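Side-chain contacts in inositol-1-monophosphatase (Nostoc sp., PDB 5ZHH), which probably hydrolyses inositol monophosphates to free inositol and phosphate: residues E126-A131 with C200-G205; R141-S146 with V220-E225; G91-A96 with F160-R165; W214-G219 with L238-G243. One frame throughout, in Å; residues are numbered along the deposited sequence.

Contact 1. Residues E126-A131 with C200-G205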
loop_
_atom_site.group_PDB
_atom_site.type_symbol
_atom_site.label_atom_id
_atom_site.label_comp_id
_atom_site.label_asym_id
_atom_site.label_seq_id
_atom_site.Cartn_x
_atom_site.Cartn_y
_atom_site.Cartn_z
ATOM N N GLU A 126 0.137 -8.312 -5.434
ATOM C CA GLU A 126 -1.056 -9.061 -5.808
ATOM C C GLU A 126 -0.745 -10.548 -5.751
ATOM O O GLU A 126 0.118 -11.035 -6.489
ATOM C CB GLU A 126 -1.553 -8.651 -7.199
ATOM C CG GLU A 126 -2.132 -7.250 -7.210
ATOM C CD GLU A 126 -2.894 -6.942 -8.477
ATOM O OE1 GLU A 126 -3.866 -6.162 -8.402
ATOM O OE2 GLU A 126 -2.540 -7.503 -9.533
ATOM N N LEU A 127 -1.451 -11.257 -4.872
ATOM C CA LEU A 127 -1.216 -12.664 -4.581
ATOM C C LEU A 127 -2.390 -13.467 -5.132
ATOM O O LEU A 127 -3.500 -13.390 -4.602
ATOM C CB LEU A 127 -1.060 -12.862 -3.073
ATOM C CG LEU A 127 -0.920 -14.292 -2.568
ATOM C CD1 LEU A 127 0.355 -14.897 -3.125
ATOM C CD2 LEU A 127 -0.914 -14.314 -1.022
ATOM N N PHE A 128 -2.154 -14.220 -6.206
ATOM C CA PHE A 128 -3.180 -15.061 -6.808
ATOM C C PHE A 128 -2.987 -16.494 -6.333
ATOM O O PHE A 128 -1.873 -17.024 -6.382
ATOM C CB PHE A 128 -3.124 -14.994 -8.338
ATOM C CG PHE A 128 -3.364 -13.609 -8.900
ATOM C CD1 PHE A 128 -2.310 -12.713 -9.054
ATOM C CD2 PHE A 128 -4.636 -13.211 -9.275
ATOM C CE1 PHE A 128 -2.524 -11.430 -9.559
ATOM C CE2 PHE A 128 -4.859 -11.939 -9.803
ATOM C CZ PHE A 128 -3.803 -11.048 -9.934
ATOM N N ARG A 129 -4.067 -17.122 -5.883
ATOM C CA ARG A 129 -3.979 -18.457 -5.308
ATOM C C ARG A 129 -5.149 -19.301 -5.782
ATOM O O ARG A 129 -6.291 -18.833 -5.813
ATOM C CB ARG A 129 -3.954 -18.400 -3.770
ATOM C CG ARG A 129 -2.652 -17.842 -3.201
ATOM C CD ARG A 129 -2.822 -17.372 -1.763
ATOM N NE ARG A 129 -3.223 -18.424 -0.832
ATOM C CZ ARG A 129 -4.462 -18.557 -0.363
ATOM N NH1 ARG A 129 -5.404 -17.714 -0.761
ATOM N NH2 ARG A 129 -4.760 -19.521 0.501
ATOM N N GLY A 130 -4.857 -20.543 -6.151
ATOM C CA GLY A 130 -5.894 -21.463 -6.570
ATOM C C GLY A 130 -5.454 -22.893 -6.379
ATOM O O GLY A 130 -4.265 -23.212 -6.467
ATOM N N ALA A 131 -6.424 -23.760 -6.111
ATOM C CA ALA A 131 -6.176 -25.190 -6.016
ATOM C C ALA A 131 -7.461 -25.922 -6.360
ATOM O O ALA A 131 -8.559 -25.421 -6.107
ATOM C CB ALA A 131 -5.679 -25.592 -4.619
ATOM N N CYS A 200 -9.050 -13.268 -13.009
ATOM C CA CYS A 200 -9.825 -12.287 -12.260
ATOM C C CYS A 200 -10.650 -11.367 -13.154
ATOM O O CYS A 200 -11.243 -10.408 -12.653
ATOM C CB CYS A 200 -8.916 -11.465 -11.343
ATOM S SG CYS A 200 -7.659 -10.477 -12.160
ATOM N N GLY A 201 -10.714 -11.642 -14.457
ATOM C CA GLY A 201 -11.607 -10.937 -15.353
ATOM C C GLY A 201 -11.080 -9.646 -15.945
ATOM O O GLY A 201 -11.836 -8.950 -16.637
ATOM N N ARG A 202 -9.799 -9.328 -15.744
ATOM C CA ARG A 202 -9.243 -8.100 -16.303
ATOM C C ARG A 202 -9.068 -8.191 -17.814
ATOM O O ARG A 202 -9.043 -7.163 -18.498
ATOM C CB ARG A 202 -7.904 -7.789 -15.644
ATOM C CG ARG A 202 -8.043 -7.308 -14.191
ATOM C CD ARG A 202 -6.707 -7.372 -13.482
ATOM N NE ARG A 202 -6.817 -6.975 -12.079
ATOM C CZ ARG A 202 -5.784 -6.875 -11.249
ATOM N NH1 ARG A 202 -5.977 -6.511 -9.989
ATOM N NH2 ARG A 202 -4.560 -7.146 -11.676
ATOM N N VAL A 203 -8.900 -9.401 -18.341
ATOM C CA VAL A 203 -8.995 -9.675 -19.766
ATOM C C VAL A 203 -9.915 -10.871 -19.931
ATOM O O VAL A 203 -10.205 -11.594 -18.980
ATOM C CB VAL A 203 -7.623 -9.942 -20.422
ATOM C CG1 VAL A 203 -6.757 -8.699 -20.379
ATOM C CG2 VAL A 203 -6.917 -11.081 -19.725
ATOM N N ASP A 204 -10.373 -11.076 -21.162
ATOM C CA ASP A 204 -11.305 -12.154 -21.441
ATOM C C ASP A 204 -10.625 -13.398 -21.983
ATOM O O ASP A 204 -11.235 -14.467 -21.969
ATOM C CB ASP A 204 -12.372 -11.668 -22.425
ATOM C CG ASP A 204 -13.058 -10.409 -21.941
ATOM O OD1 ASP A 204 -13.616 -10.423 -20.814
ATOM O OD2 ASP A 204 -13.018 -9.401 -22.668
ATOM N N GLY A 205 -9.383 -13.293 -22.432
ATOM C CA GLY A 205 -8.723 -14.430 -23.038
ATOM C C GLY A 205 -7.271 -14.131 -23.324
ATOM O O GLY A 205 -6.858 -12.972 -23.430
#

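Contact 2. Residues R141-S146 with V220-E225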
loop_
_atom_site.group_PDB
_atom_site.type_symbol
_atom_site.label_atom_id
_atom_site.label_comp_id
_atom_site.label_asym_id
_atom_site.label_seq_id
_atom_site.Cartn_x
_atom_site.Cartn_y
_atom_site.Cartn_z
ATOM N N ARG A 141 -9.212 -12.905 -1.467
ATOM C CA ARG A 141 -10.624 -12.683 -1.718
ATOM C C ARG A 141 -10.983 -13.314 -3.054
ATOM O O ARG A 141 -10.161 -13.303 -3.973
ATOM C CB ARG A 141 -10.961 -11.182 -1.718
ATOM C CG ARG A 141 -10.582 -10.486 -0.408
ATOM C CD ARG A 141 -11.062 -9.058 -0.330
ATOM N NE ARG A 141 -10.391 -8.233 -1.332
ATOM C CZ ARG A 141 -9.176 -7.707 -1.187
ATOM N NH1 ARG A 141 -8.488 -7.870 -0.051
ATOM N NH2 ARG A 141 -8.658 -6.983 -2.182
ATOM N N PRO A 142 -12.192 -13.857 -3.195
ATOM C CA PRO A 142 -12.528 -14.625 -4.401
ATOM C C PRO A 142 -12.453 -13.774 -5.659
ATOM O O PRO A 142 -12.788 -12.588 -5.656
ATOM C CB PRO A 142 -13.963 -15.099 -4.137
ATOM C CG PRO A 142 -14.145 -14.993 -2.646
ATOM C CD PRO A 142 -13.257 -13.903 -2.174
ATOM N N ILE A 143 -12.015 -14.406 -6.745
ATOM C CA ILE A 143 -11.997 -13.803 -8.068
ATOM C C ILE A 143 -12.729 -14.734 -9.024
ATOM O O ILE A 143 -12.892 -15.929 -8.766
ATOM C CB ILE A 143 -10.567 -13.538 -8.584
ATOM C CG1 ILE A 143 -9.751 -14.841 -8.567
ATOM C CG2 ILE A 143 -9.898 -12.394 -7.810
ATOM C CD1 ILE A 143 -8.369 -14.716 -9.192
ATOM N N LYS A 144 -13.177 -14.172 -10.144
ATOM C CA LYS A 144 -13.898 -14.968 -11.123
ATOM C C LYS A 144 -13.673 -14.384 -12.511
ATOM O O LYS A 144 -13.401 -13.188 -12.660
ATOM C CB LYS A 144 -15.390 -15.053 -10.780
ATOM C CG LYS A 144 -16.114 -13.725 -10.804
ATOM C CD LYS A 144 -17.562 -13.900 -10.392
ATOM C CE LYS A 144 -18.323 -12.586 -10.462
ATOM N NZ LYS A 144 -19.771 -12.793 -10.174
ATOM N N VAL A 145 -13.767 -15.256 -13.525
ATOM C CA VAL A 145 -13.620 -14.818 -14.916
ATOM C C VAL A 145 -14.750 -13.860 -15.288
ATOM O O VAL A 145 -15.792 -13.778 -14.623
ATOM C CB VAL A 145 -13.570 -16.014 -15.884
ATOM C CG1 VAL A 145 -12.371 -16.913 -15.593
ATOM C CG2 VAL A 145 -14.872 -16.798 -15.837
ATOM N N SER A 146 -14.540 -13.144 -16.395
ATOM C CA SER A 146 -15.516 -12.202 -16.918
ATOM C C SER A 146 -16.688 -12.930 -17.579
ATOM O O SER A 146 -16.654 -14.137 -17.834
ATOM C CB SER A 146 -14.854 -11.271 -17.928
ATOM O OG SER A 146 -14.496 -11.998 -19.090
ATOM N N VAL A 220 -2.841 -22.034 -14.945
ATOM C CA VAL A 220 -3.872 -22.885 -15.536
ATOM C C VAL A 220 -4.895 -23.296 -14.482
ATOM O O VAL A 220 -6.109 -23.174 -14.694
ATOM C CB VAL A 220 -3.235 -24.104 -16.230
ATOM C CG1 VAL A 220 -4.278 -25.182 -16.481
ATOM C CG2 VAL A 220 -2.596 -23.680 -17.559
ATOM N N ILE A 221 -4.429 -23.778 -13.324
ATOM C CA ILE A 221 -5.379 -24.214 -12.303
ATOM C C ILE A 221 -6.087 -23.014 -11.683
ATOM O O ILE A 221 -7.286 -23.073 -11.385
ATOM C CB ILE A 221 -4.690 -25.098 -11.240
ATOM C CG1 ILE A 221 -5.711 -25.578 -10.204
ATOM C CG2 ILE A 221 -3.556 -24.366 -10.534
ATOM C CD1 ILE A 221 -6.842 -26.422 -10.789
ATOM N N LEU A 222 -5.366 -21.901 -11.504
ATOM C CA LEU A 222 -5.992 -20.663 -11.047
ATOM C C LEU A 222 -7.156 -20.275 -11.945
ATOM O O LEU A 222 -8.257 -19.979 -11.468
ATOM C CB LEU A 222 -4.961 -19.535 -11.028
ATOM C CG LEU A 222 -5.475 -18.185 -10.529
ATOM C CD1 LEU A 222 -5.629 -18.226 -9.001
ATOM C CD2 LEU A 222 -4.549 -17.048 -10.951
ATOM N N LEU A 223 -6.925 -20.280 -13.260
ATOM C CA LEU A 223 -7.963 -19.867 -14.192
ATOM C C LEU A 223 -9.124 -20.850 -14.178
ATOM O O LEU A 223 -10.292 -20.444 -14.174
ATOM C CB LEU A 223 -7.376 -19.741 -15.602
ATOM C CG LEU A 223 -8.367 -19.458 -16.728
ATOM C CD1 LEU A 223 -9.147 -18.205 -16.406
ATOM C CD2 LEU A 223 -7.628 -19.284 -18.051
ATOM N N GLU A 224 -8.825 -22.151 -14.149
ATOM C CA GLU A 224 -9.896 -23.141 -14.116
ATOM C C GLU A 224 -10.739 -23.018 -12.852
ATOM O O GLU A 224 -11.973 -23.083 -12.914
ATOM C CB GLU A 224 -9.312 -24.547 -14.249
ATOM C CG GLU A 224 -8.722 -24.815 -15.639
ATOM C CD GLU A 224 -8.100 -26.193 -15.750
ATOM O OE1 GLU A 224 -8.115 -26.764 -16.856
ATOM O OE2 GLU A 224 -7.611 -26.716 -14.726
ATOM N N GLU A 225 -10.094 -22.823 -11.698
ATOM C CA GLU A 225 -10.844 -22.632 -10.460
ATOM C C GLU A 225 -11.672 -21.354 -10.498
ATOM O O GLU A 225 -12.726 -21.277 -9.859
ATOM C CB GLU A 225 -9.889 -22.618 -9.263
ATOM C CG GLU A 225 -9.459 -24.011 -8.806
ATOM C CD GLU A 225 -10.632 -24.869 -8.360
ATOM O OE1 GLU A 225 -11.370 -24.437 -7.446
ATOM O OE2 GLU A 225 -10.822 -25.963 -8.933
#

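Contact 3. Residues G91-A96 with F160-R165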
loop_
_atom_site.group_PDB
_atom_site.type_symbol
_atom_site.label_atom_id
_atom_site.label_comp_id
_atom_site.label_asym_id
_atom_site.label_seq_id
_atom_site.Cartn_x
_atom_site.Cartn_y
_atom_site.Cartn_z
ATOM N N GLY A 91 8.853 -12.870 -16.457
ATOM C CA GLY A 91 8.917 -11.489 -16.893
ATOM C C GLY A 91 10.310 -10.912 -16.723
ATOM O O GLY A 91 10.468 -9.801 -16.215
ATOM N N THR A 92 11.332 -11.663 -17.140
ATOM C CA THR A 92 12.707 -11.246 -16.877
ATOM C C THR A 92 13.065 -9.974 -17.638
ATOM O O THR A 92 13.762 -9.110 -17.100
ATOM C CB THR A 92 13.683 -12.374 -17.214
ATOM O OG1 THR A 92 13.434 -12.850 -18.540
ATOM C CG2 THR A 92 13.526 -13.523 -16.228
ATOM N N THR A 93 12.627 -9.852 -18.898
ATOM C CA THR A 93 12.860 -8.618 -19.646
ATOM C C THR A 93 12.233 -7.422 -18.939
ATOM O O THR A 93 12.876 -6.377 -18.769
ATOM C CB THR A 93 12.313 -8.760 -21.072
ATOM O OG1 THR A 93 13.040 -9.778 -21.765
ATOM C CG2 THR A 93 12.444 -7.458 -21.840
ATOM N N ASN A 94 10.973 -7.564 -18.507
ATOM C CA ASN A 94 10.308 -6.518 -17.730
ATOM C C ASN A 94 11.100 -6.176 -16.474
ATOM O O ASN A 94 11.297 -5.000 -16.148
ATOM C CB ASN A 94 8.897 -6.963 -17.330
ATOM C CG ASN A 94 7.898 -6.866 -18.465
ATOM O OD1 ASN A 94 8.165 -6.257 -19.505
ATOM N ND2 ASN A 94 6.727 -7.474 -18.267
ATOM N N TYR A 95 11.530 -7.201 -15.737
ATOM C CA TYR A 95 12.252 -6.961 -14.491
ATOM C C TYR A 95 13.530 -6.176 -14.741
ATOM O O TYR A 95 13.829 -5.220 -14.016
ATOM C CB TYR A 95 12.564 -8.289 -13.804
ATOM C CG TYR A 95 13.134 -8.131 -12.413
ATOM C CD1 TYR A 95 12.297 -7.978 -11.317
ATOM C CD2 TYR A 95 14.510 -8.150 -12.196
ATOM C CE1 TYR A 95 12.809 -7.839 -10.041
ATOM C CE2 TYR A 95 15.031 -8.015 -10.920
ATOM C CZ TYR A 95 14.173 -7.857 -9.851
ATOM O OH TYR A 95 14.670 -7.714 -8.579
ATOM N N ALA A 96 14.281 -6.549 -15.782
ATOM C CA ALA A 96 15.516 -5.842 -16.109
ATOM C C ALA A 96 15.265 -4.365 -16.399
ATOM O O ALA A 96 16.133 -3.525 -16.135
ATOM C CB ALA A 96 16.204 -6.511 -17.300
ATOM N N PHE A 160 5.039 -13.051 -27.414
ATOM C CA PHE A 160 5.853 -13.401 -28.570
ATOM C C PHE A 160 7.135 -14.048 -28.071
ATOM O O PHE A 160 7.748 -13.559 -27.117
ATOM C CB PHE A 160 6.117 -12.154 -29.429
ATOM C CG PHE A 160 4.850 -11.467 -29.852
ATOM C CD1 PHE A 160 4.166 -11.886 -30.989
ATOM C CD2 PHE A 160 4.298 -10.458 -29.078
ATOM C CE1 PHE A 160 2.980 -11.281 -31.360
ATOM C CE2 PHE A 160 3.107 -9.850 -29.443
ATOM C CZ PHE A 160 2.450 -10.259 -30.588
ATOM N N ALA A 161 7.495 -15.173 -28.680
ATOM C CA ALA A 161 8.533 -16.045 -28.153
ATOM C C ALA A 161 9.925 -15.550 -28.542
ATOM O O ALA A 161 10.101 -14.745 -29.462
ATOM C CB ALA A 161 8.316 -17.480 -28.639
ATOM N N TYR A 162 10.930 -16.062 -27.828
ATOM C CA TYR A 162 12.307 -15.682 -28.127
ATOM C C TYR A 162 12.730 -16.132 -29.522
ATOM O O TYR A 162 13.608 -15.512 -30.134
ATOM C CB TYR A 162 13.255 -16.256 -27.076
ATOM C CG TYR A 162 13.084 -15.623 -25.711
ATOM C CD1 TYR A 162 13.425 -14.293 -25.487
ATOM C CD2 TYR A 162 12.578 -16.357 -24.644
ATOM C CE1 TYR A 162 13.260 -13.712 -24.236
ATOM C CE2 TYR A 162 12.414 -15.788 -23.393
ATOM C CZ TYR A 162 12.756 -14.468 -23.193
ATOM O OH TYR A 162 12.592 -13.906 -21.948
ATOM N N ASP A 163 12.114 -17.185 -30.050
ATOM C CA ASP A 163 12.489 -17.722 -31.353
ATOM C C ASP A 163 11.774 -17.041 -32.515
ATOM O O ASP A 163 11.850 -17.534 -33.646
ATOM C CB ASP A 163 12.224 -19.231 -31.399
ATOM C CG ASP A 163 10.736 -19.576 -31.406
ATOM O OD1 ASP A 163 9.887 -18.679 -31.216
ATOM O OD2 ASP A 163 10.416 -20.764 -31.619
ATOM N N ARG A 164 11.100 -15.915 -32.268
ATOM C CA ARG A 164 10.197 -15.347 -33.264
ATOM C C ARG A 164 10.899 -14.958 -34.559
ATOM O O ARG A 164 10.245 -14.895 -35.605
ATOM C CB ARG A 164 9.469 -14.137 -32.675
ATOM C CG ARG A 164 10.383 -12.999 -32.276
ATOM C CD ARG A 164 9.634 -11.998 -31.419
ATOM N NE ARG A 164 10.493 -10.914 -30.959
ATOM C CZ ARG A 164 11.177 -10.942 -29.821
ATOM N NH1 ARG A 164 11.114 -12.010 -29.033
ATOM N NH2 ARG A 164 11.929 -9.906 -29.470
ATOM N N ARG A 165 12.205 -14.691 -34.520
ATOM C CA ARG A 165 12.923 -14.311 -35.730
ATOM C C ARG A 165 13.330 -15.509 -36.578
ATOM O O ARG A 165 13.720 -15.321 -37.736
ATOM C CB ARG A 165 14.170 -13.497 -35.372
ATOM C CG ARG A 165 13.885 -12.286 -34.492
ATOM C CD ARG A 165 15.174 -11.697 -33.936
ATOM N NE ARG A 165 14.921 -10.540 -33.087
ATOM C CZ ARG A 165 14.735 -10.602 -31.772
ATOM N NH1 ARG A 165 14.507 -9.494 -31.084
ATOM N NH2 ARG A 165 14.778 -11.771 -31.146
HETATM O O HOH W 1 10.899 -11.635 -20.463
#

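Contact 4. Residues W214-G219 with L238-G243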
loop_
_atom_site.group_PDB
_atom_site.type_symbol
_atom_site.label_atom_id
_atom_site.label_comp_id
_atom_site.label_asym_id
_atom_site.label_seq_id
_atom_site.Cartn_x
_atom_site.Cartn_y
_atom_site.Cartn_z
ATOM N N TRP A 214 6.742 -23.991 -16.509
ATOM C CA TRP A 214 6.765 -23.147 -15.321
ATOM C C TRP A 214 6.076 -21.808 -15.555
ATOM O O TRP A 214 5.686 -21.154 -14.586
ATOM C CB TRP A 214 8.206 -22.921 -14.863
ATOM C CG TRP A 214 9.134 -22.614 -15.986
ATOM C CD1 TRP A 214 9.372 -21.389 -16.545
ATOM C CD2 TRP A 214 9.968 -23.543 -16.681
ATOM N NE1 TRP A 214 10.296 -21.506 -17.559
ATOM C CE2 TRP A 214 10.680 -22.818 -17.658
ATOM C CE3 TRP A 214 10.178 -24.922 -16.576
ATOM C CZ2 TRP A 214 11.584 -23.426 -18.528
ATOM C CZ3 TRP A 214 11.076 -25.523 -17.433
ATOM C CH2 TRP A 214 11.770 -24.776 -18.398
ATOM N N ASP A 215 5.883 -21.409 -16.815
ATOM C CA ASP A 215 5.150 -20.180 -17.105
ATOM C C ASP A 215 3.653 -20.326 -16.866
ATOM O O ASP A 215 2.975 -19.323 -16.611
ATOM C CB ASP A 215 5.354 -19.736 -18.562
ATOM C CG ASP A 215 6.792 -19.335 -18.887
ATOM O OD1 ASP A 215 7.512 -18.837 -17.994
ATOM O OD2 ASP A 215 7.174 -19.485 -20.076
ATOM N N VAL A 216 3.098 -21.533 -16.996
ATOM C CA VAL A 216 1.652 -21.666 -17.140
ATOM C C VAL A 216 0.998 -22.572 -16.101
ATOM O O VAL A 216 -0.221 -22.453 -15.896
ATOM C CB VAL A 216 1.276 -22.142 -18.562
ATOM C CG1 VAL A 216 1.807 -21.169 -19.613
ATOM C CG2 VAL A 216 1.791 -23.548 -18.820
ATOM N N VAL A 217 1.729 -23.476 -15.444
ATOM C CA VAL A 217 1.076 -24.492 -14.615
ATOM C C VAL A 217 0.254 -23.838 -13.506
ATOM O O VAL A 217 -0.923 -24.163 -13.311
ATOM C CB VAL A 217 2.115 -25.479 -14.047
ATOM C CG1 VAL A 217 1.514 -26.289 -12.896
ATOM C CG2 VAL A 217 2.603 -26.407 -15.146
ATOM N N ALA A 218 0.849 -22.887 -12.779
ATOM C CA ALA A 218 0.112 -22.226 -11.702
ATOM C C ALA A 218 -1.104 -21.479 -12.237
ATOM O O ALA A 218 -2.196 -21.562 -11.660
ATOM C CB ALA A 218 1.025 -21.266 -10.943
ATOM N N GLY A 219 -0.937 -20.764 -13.356
ATOM C CA GLY A 219 -2.032 -19.985 -13.907
ATOM C C GLY A 219 -3.158 -20.834 -14.456
ATOM O O GLY A 219 -4.319 -20.414 -14.437
ATOM N N LEU A 238 -5.343 -29.247 -23.610
ATOM C CA LEU A 238 -4.056 -28.581 -23.453
ATOM C C LEU A 238 -2.916 -29.587 -23.496
ATOM O O LEU A 238 -2.972 -30.635 -22.847
ATOM C CB LEU A 238 -4.024 -27.818 -22.131
ATOM C CG LEU A 238 -2.704 -27.132 -21.771
ATOM C CD1 LEU A 238 -2.452 -25.997 -22.728
ATOM C CD2 LEU A 238 -2.733 -26.629 -20.333
ATOM N N LYS A 239 -1.879 -29.264 -24.269
ATOM C CA LYS A 239 -0.641 -30.041 -24.339
ATOM C C LYS A 239 0.509 -29.068 -24.100
ATOM O O LYS A 239 1.026 -28.457 -25.037
ATOM C CB LYS A 239 -0.501 -30.768 -25.677
ATOM C CG LYS A 239 -1.607 -31.763 -25.980
ATOM C CD LYS A 239 -1.538 -32.946 -25.018
ATOM C CE LYS A 239 -2.660 -33.947 -25.264
ATOM N NZ LYS A 239 -3.149 -34.573 -23.997
ATOM N N ILE A 240 0.913 -28.946 -22.833
ATOM C CA ILE A 240 1.917 -27.959 -22.452
ATOM C C ILE A 240 3.229 -28.210 -23.185
ATOM O O ILE A 240 3.944 -27.262 -23.537
ATOM C CB ILE A 240 2.090 -27.967 -20.919
ATOM C CG1 ILE A 240 0.787 -27.537 -20.248
ATOM C CG2 ILE A 240 3.218 -27.044 -20.496
ATOM C CD1 ILE A 240 0.800 -27.646 -18.726
ATOM N N ALA A 241 3.542 -29.478 -23.472
ATOM C CA ALA A 241 4.786 -29.806 -24.161
ATOM C C ALA A 241 4.864 -29.159 -25.538
ATOM O O ALA A 241 5.965 -28.932 -26.052
ATOM C CB ALA A 241 4.938 -31.324 -24.284
ATOM N N THR A 242 3.722 -28.872 -26.160
ATOM C CA THR A 242 3.724 -28.191 -27.450
ATOM C C THR A 242 4.047 -26.708 -27.334
ATOM O O THR A 242 4.324 -26.070 -28.357
ATOM C CB THR A 242 2.367 -28.349 -28.142
ATOM O OG1 THR A 242 1.364 -27.647 -27.393
ATOM C CG2 THR A 242 1.988 -29.817 -28.262
ATOM N N GLY A 243 4.014 -26.149 -26.126
ATOM C CA GLY A 243 4.286 -24.742 -25.920
ATOM C C GLY A 243 3.176 -23.801 -26.323
ATOM O O GLY A 243 3.385 -22.582 -26.300
#

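Contact 1. Residues E126-A131 with C200-G205
Glu-126 and Arg-202 reach toward each other from opposite directions and close an end-on, two-pronged salt bridge. NH1 of Arg-202 donates to OE1 of Glu-126 over 2.7 Å, nearly straight at 174°. NH2 of Arg-202 donates to OE2 of Glu-126 at 3.0 Å, on the syn lone pair of that oxygen, whereas OE1 is met on its syn side but from somewhat out of the carboxylate plane. The planes of carboxylate and guanidinium stand 31° apart, although both oxygens lie close to the guanidinium plane. The arginine chain runs extended from CG to NE, which carries the guanidinium across the gap between strand and loop. Two bonds, one to each oxygen, fix the rotation of both buried groups. With an alanine here the carboxylate would be gone, and the guanidinium of Arg-202 would probably be left buried without its charge partner and freer to turn.

Beside this tight pair the packing is looser. Cys-200 SG sits at the edge of the Phe-128 ring, 3.9 Å from CE2 of Phe-128, in a sulfur-aromatic contact. Arg-202 NH2 also lies near the plane of that ring, but its distance to CZ of Phe-128 is 4.3 Å. Of the four touching residues, Cys-200 alone is partly exposed. Phe-123 and Gln-98 of a second subunit pack on Glu-126 and Arg-202. The arrangement belongs to the layered alpha/beta fold of the family: the eight-stranded sheet, through strand 126-131, is bonded to the loop leading from helix 191-199 into the second sheet.

Contact 2. Residues R141-S146 with V220-E225
Ser-146 OG is bonded to both Asp-204 OD1 and Asn-249 ND2, one residue beyond Val-145, which packs on Leu-223.

Across the contact itself only methyl groups meet. CG1 of Val-145 lies 3.6 Å from CD1 of Leu-223, and the two side chains cross at about a right angle. The leucine starts out away from the loop; with CG anti to the backbone N (chi1 174°) its CD1 nevertheless comes back to the valine. Ile-143 approaches the neighbouring position on helix 213-225 more loosely, its CD1 being 4.5 Å from CD1 of Leu-222. Both Ile-143 and Leu-222 also rest on Ala-136 and Ala-199, so strand 135-138 and helix 191-199 share this apolar patch.

Backbone bonds from Ile-143 to Ala-136 and from Val-145 to Ala-226 flank the methyl contacts, while the carboxylate of Glu-225 binds the amides of Gly-133 and Gly-135. No hydrogen bond passes between loop and helix; the polar bonds of these residues go to other partners or stay within the helix. What joins the two segments directly is therefore apolar packing, which sets no strict direction.

Contact 3. Residues G91-A96 with F160-R165
The phenol of Tyr-162 meets Thr-92 and Thr-93 through OH at the far end of its flat ring, while behind it the guanidinium groups of Arg-164 and Arg-165 lie partly over one another. NH2 of Arg-165 stands 3.8 Å above one face of the Arg-164 guanidinium, offset toward the rim, and the carbonyl carbon of Ala-161 lies in plane at its edge. NH1 of Arg-164 donates to Ala-161 O at 2.9 Å, from well above the carbonyl plane. The backbone N of Arg-164 reaches the same Ala-161 O from the opposite face at 3.2 Å, closing a type I beta turn. NE of Arg-164 and NE of Arg-165 bind the carbonyls of Thr-179 and His-180 of a second subunit.

Gly-91 is the N-cap of helix 92-97, within the Asp-Pro-Leu-Asp-Gly-Thr-Thr-Asn signature of the family; in relatives this helix start faces the phosphate site, and a similar place is likely here.

Direct contact across the gap is slight. With CG of Tyr-162 anti to the carbonyl carbon (chi1 -68°), the ring extends so that OH reaches the helix. OG1 of Thr-92 is 3.7 Å from OH of Tyr-162, and these side chains cross obliquely. Thr-93 slides past the tyrosine in the opposite direction, its OG1 being 4.2 Å from OH of Tyr-162. A water makes the firmer connection: it accepts from Thr-93 N at 2.9 Å. The same water is hydrogen-bonded to Tyr-162 OH at 3.2 Å. Tyr-162 is exposed, with CA 11.1 Å from CA of Thr-93.

Contact 4. Residues W214-G219 with L238-G243
Val-216 and Val-217, part of the Trp-Asp-Val-Val-Ala-Gly signature of the inositol monophosphatase family at the start of helix 213-225, pack on Ile-240.

The interactions between the two segments are apolar, and Ile-240 supplies both partners from separate branches. Its CG2 lies 4.1 Å from CG2 of Val-216, the two side chains sliding past each other in opposite directions. Its other branch leaves with CG1 anti to the carbonyl carbon (chi1 -64°) and continues extended, which takes CD1 of Ile-240 to 4.2 Å from CG2 of Val-217. Here the side chains cross at about a right angle. The spacings are those of ordinary methyl packing, and both valines are buried. Val-217 also touches Ala-85 and Leu-109, which places the helix against the eight-stranded sheet.

A polar group of the same turn points to other partners. Asp-215 OD1 comes close to Asp-87 and Asp-90, a cluster of carboxylates that in relatives holds the catalytic metal ions; such a role is probable here. Asp-215 OD2 accepts a hydrogen bond from Ser-212 N. Ile-240 touches the two residues that follow Asp-215.

Hydrogen bonds shape the second segment from within. The amide of Gly-243 binds Ile-240 O at 2.8 Å, in keeping with the 3-10 turn at 240-242. Lys-239 O accepts twice from Thr-242, from the backbone N at 2.9 Å and from the hydroxyl: Thr-242 OG1 lies a short 2.5 Å from Lys-239 O and approaches in the carbonyl plane with a C=O...O angle of 158°.

In the fold
Contact 3 opens first, at helix 92-97, and before it closes at 160-165 the chain has passed 126-131 and 141-146, where contacts 1 and 2 begin; these three cross one another. Contact 1 closes at 200-205. Contact 4 starts on helix 213-225, contact 2 closes further along it, and contact 4 closes at 238-243, so these two also cross. None nests in another; contact 4 follows contacts 1 and 3 in series. Contact 3 links helix 92-97 to the loop after strand 156-158, contact 1 strand 126-131 to the loop after helix 191-199, contact 2 the chain leaving edge strand 141-142 to helix 213-225, and contact 4 that helix to the loop before strand 245-248.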